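Local coordinates for protein saframycin Mx1 synthetase B (Legionella pneumophila subsp. pneumophila, PDB 3KXW) that belongs to the fatty acid AMP ligases of the ANL superfamily of AMP-binding enzymes and holds bound 5'-O-[(S)-(dodecanoyloxy)(hydroxy)phosphoryl]adenosine, at residues H422-K427 against I436-G441. Sequence-based numbering, arbitrary orientation.
Sequences HAFAGK and IYLRTG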
ATOM      1  N   HIS A 422      -4.205  -3.404 -22.922  1.00 23.02           N
ATOM      2  CA  HIS A 422      -5.494  -3.216 -22.229  1.00 22.85           C
ATOM      3  C   HIS A 422      -5.499  -2.000 -21.292  1.00 25.31           C
ATOM      4  O   HIS A 422      -6.531  -1.351 -21.122  1.00 26.02           O
ATOM      5  CB  HIS A 422      -5.831  -4.497 -21.446  1.00 25.26           C
ATOM      6  CG  HIS A 422      -7.192  -4.502 -20.807  1.00 30.09           C
ATOM      7  ND1 HIS A 422      -8.336  -4.885 -21.480  1.00 31.80           N
ATOM      8  CD2 HIS A 422      -7.584  -4.199 -19.544  1.00 31.86           C
ATOM      9  CE1 HIS A 422      -9.376  -4.783 -20.671  1.00 33.19           C
ATOM     10  NE2 HIS A 422      -8.949  -4.373 -19.488  1.00 35.56           N
ATOM     11  N   ALA A 423      -4.351  -1.665 -20.712  1.00 20.90           N
ATOM     12  CA  ALA A 423      -4.313  -0.623 -19.686  1.00 21.87           C
ATOM     13  C   ALA A 423      -3.556   0.647 -20.068  1.00 20.41           C
ATOM     14  O   ALA A 423      -3.905   1.744 -19.619  1.00 21.21           O
ATOM     15  CB  ALA A 423      -3.734  -1.204 -18.369  1.00 21.85           C
ATOM     16  N   PHE A 424      -2.491   0.503 -20.848  1.00 19.43           N
ATOM     17  CA  PHE A 424      -1.602   1.615 -21.131  1.00 21.67           C
ATOM     18  C   PHE A 424      -1.780   2.230 -22.534  1.00 21.77           C
ATOM     19  O   PHE A 424      -0.973   3.077 -22.953  1.00 24.00           O
ATOM     20  CB  PHE A 424      -0.140   1.187 -20.960  1.00 19.00           C
ATOM     21  CG  PHE A 424       0.254   0.892 -19.533  1.00 19.48           C
ATOM     22  CD1 PHE A 424       0.775   1.893 -18.724  1.00 17.11           C
ATOM     23  CD2 PHE A 424       0.110  -0.389 -19.004  1.00 18.43           C
ATOM     24  CE1 PHE A 424       1.149   1.628 -17.408  1.00 15.83           C
ATOM     25  CE2 PHE A 424       0.485  -0.674 -17.690  1.00 16.92           C
ATOM     26  CZ  PHE A 424       1.004   0.345 -16.886  1.00 15.48           C
ATOM     27  N   ALA A 425      -2.810   1.816 -23.255  1.00 21.88           N
ATOM     28  CA  ALA A 425      -2.998   2.325 -24.617  1.00 25.23           C
ATOM     29  C   ALA A 425      -4.362   2.977 -24.826  1.00 25.97           C
ATOM     30  O   ALA A 425      -4.970   2.832 -25.881  1.00 25.10           O
ATOM     31  CB  ALA A 425      -2.779   1.201 -25.654  1.00 26.09           C
ATOM     32  N   GLY A 426      -4.857   3.678 -23.812  1.00 24.73           N
ATOM     33  CA  GLY A 426      -6.150   4.322 -23.916  1.00 22.12           C
ATOM     34  C   GLY A 426      -6.155   5.441 -24.951  1.00 24.13           C
ATOM     35  O   GLY A 426      -5.293   6.296 -24.937  1.00 23.72           O
ATOM     36  N   LYS A 427      -7.126   5.429 -25.860  1.00 25.44           N
ATOM     37  CA  LYS A 427      -7.213   6.492 -26.874  1.00 27.84           C
ATOM     38  C   LYS A 427      -8.606   7.080 -26.900  1.00 24.61           C
ATOM     39  O   LYS A 427      -9.594   6.345 -26.898  1.00 25.17           O
ATOM     40  CB  LYS A 427      -6.878   5.966 -28.279  1.00 28.07           C
ATOM     41  CG  LYS A 427      -5.423   5.649 -28.502  1.00 30.08           C
ATOM     42  CD  LYS A 427      -4.579   6.917 -28.545  1.00 33.85           C
ATOM     43  CE  LYS A 427      -4.930   7.761 -29.770  1.00 37.05           C
ATOM     44  NZ  LYS A 427      -3.975   8.901 -29.959  1.00 39.63           N
ATOM     45  N   ILE A 436      -1.831   9.182 -25.632  1.00 33.11           N
ATOM     46  CA  ILE A 436      -2.129   7.857 -25.088  1.00 29.06           C
ATOM     47  C   ILE A 436      -2.258   7.924 -23.566  1.00 25.79           C
ATOM     48  O   ILE A 436      -1.531   8.646 -22.902  1.00 26.46           O
ATOM     49  CB  ILE A 436      -1.068   6.799 -25.456  1.00 30.98           C
ATOM     50  CG1 ILE A 436       0.269   7.101 -24.765  1.00 34.91           C
ATOM     51  CG2 ILE A 436      -0.922   6.666 -26.984  1.00 37.55           C
ATOM     52  CD1 ILE A 436       0.708   8.577 -24.814  1.00 35.73           C
ATOM     53  N   TYR A 437      -3.194   7.168 -23.019  1.00 23.86           N
ATOM     54  CA  TYR A 437      -3.528   7.324 -21.610  1.00 22.93           C
ATOM     55  C   TYR A 437      -3.465   6.001 -20.861  1.00 20.82           C
ATOM     56  O   TYR A 437      -3.725   4.937 -21.436  1.00 19.12           O
ATOM     57  CB  TYR A 437      -4.950   7.878 -21.484  1.00 20.88           C
ATOM     58  CG  TYR A 437      -5.066   9.323 -21.925  1.00 22.02           C
ATOM     59  CD1 TYR A 437      -5.305   9.652 -23.252  1.00 25.17           C
ATOM     60  CD2 TYR A 437      -4.941  10.351 -21.008  1.00 22.68           C
ATOM     61  CE1 TYR A 437      -5.409  10.973 -23.651  1.00 27.24           C
ATOM     62  CE2 TYR A 437      -5.043  11.674 -21.398  1.00 26.14           C
ATOM     63  CZ  TYR A 437      -5.278  11.976 -22.720  1.00 26.16           C
ATOM     64  OH  TYR A 437      -5.367  13.297 -23.090  1.00 27.81           O
ATOM     65  N   LEU A 438      -3.146   6.086 -19.572  1.00 17.75           N
ATOM     66  CA  LEU A 438      -3.349   4.973 -18.671  1.00 17.87           C
ATOM     67  C   LEU A 438      -4.817   4.864 -18.290  1.00 16.54           C
ATOM     68  O   LEU A 438      -5.419   5.818 -17.772  1.00 16.02           O
ATOM     69  CB  LEU A 438      -2.501   5.157 -17.415  1.00 15.25           C
ATOM     70  CG  LEU A 438      -2.849   4.329 -16.183  1.00 15.57           C
ATOM     71  CD1 LEU A 438      -2.595   2.836 -16.442  1.00 14.62           C
ATOM     72  CD2 LEU A 438      -2.002   4.864 -15.030  1.00 12.63           C
ATOM     73  N   ARG A 439      -5.397   3.705 -18.545  1.00 14.78           N
ATOM     74  CA  ARG A 439      -6.756   3.414 -18.105  1.00 14.91           C
ATOM     75  C   ARG A 439      -6.728   2.769 -16.706  1.00 17.72           C
ATOM     76  O   ARG A 439      -6.255   1.653 -16.551  1.00 15.42           O
ATOM     77  CB  ARG A 439      -7.449   2.504 -19.128  1.00 17.91           C
ATOM     78  CG  ARG A 439      -7.640   3.164 -20.521  1.00 18.16           C
ATOM     79  CD  ARG A 439      -8.565   2.339 -21.454  1.00 18.96           C
ATOM     80  NE  ARG A 439      -9.957   2.283 -20.996  1.00 18.55           N
ATOM     81  CZ  ARG A 439     -10.961   1.766 -21.707  1.00 21.98           C
ATOM     82  NH1 ARG A 439     -10.736   1.257 -22.919  1.00 20.85           N
ATOM     83  NH2 ARG A 439     -12.189   1.752 -21.219  1.00 20.17           N
ATOM     84  N   THR A 440      -7.228   3.469 -15.686  1.00 15.06           N
ATOM     85  CA  THR A 440      -7.013   3.003 -14.315  1.00 15.75           C
ATOM     86  C   THR A 440      -7.943   1.889 -13.856  1.00 17.41           C
ATOM     87  O   THR A 440      -7.657   1.195 -12.874  1.00 17.11           O
ATOM     88  CB  THR A 440      -7.125   4.163 -13.323  1.00 13.61           C
ATOM     89  OG1 THR A 440      -8.469   4.679 -13.339  1.00 14.38           O
ATOM     90  CG2 THR A 440      -6.159   5.278 -13.732  1.00 13.38           C
ATOM     91  N   GLY A 441      -9.082   1.752 -14.520  1.00 17.90           N
ATOM     92  CA  GLY A 441     -10.119   0.869 -14.012  1.00 18.67           C
ATOM     93  C   GLY A 441     -10.961   1.498 -12.919  1.00 17.39           C
ATOM     94  O   GLY A 441     -11.911   0.889 -12.437  1.00 17.71           O
TER
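L438 meets the F424 ring through one methyl: CD1 stands 4.3 Å from the ring centroid, 20° off the normal, a CH-pi contact over one face, displaced toward the rim. The two side chains run side by side in the same direction; chi1 of 163° sets L438 CG anti to the backbone N, and the turn at chi2 then brings CD1 to the ring. Y413 packs edge-to-face with the same ring.

R439 CB points at 422-427, and its CG passes 3.9 Å from G426 CA, a position without a side chain in the way. Outside both segments, NE forms a salt bridge with E401 and NH2 a hydrogen bond with P388 O. The Y437 ring turns an edge to G426 O, which lies in the ring plane 3.8 Å from CD1; its hydroxyl bonds E382. K427 CD touches I436 CG2 at 4.0 Å.

Main-chain bonds set the pairing of the segments. A423 O, near the end of helix 417-424, accepts R439 N at 2.7 Å and 169°. G426 and Y437 form a single antiparallel hydrogen-bonded pair, G426 N to Y437 O 2.9 Å and Y437 N to G426 O 3.0 Å. Strand 438-440 pairs with 400-405, and the L438 side chain lies about 8 Å from the bound ligand. Chiefly, then, backbone polar bonding joins helix end and loop to R439 and Y437, with small apolar contacts alongside and the arginine's charge met by E401.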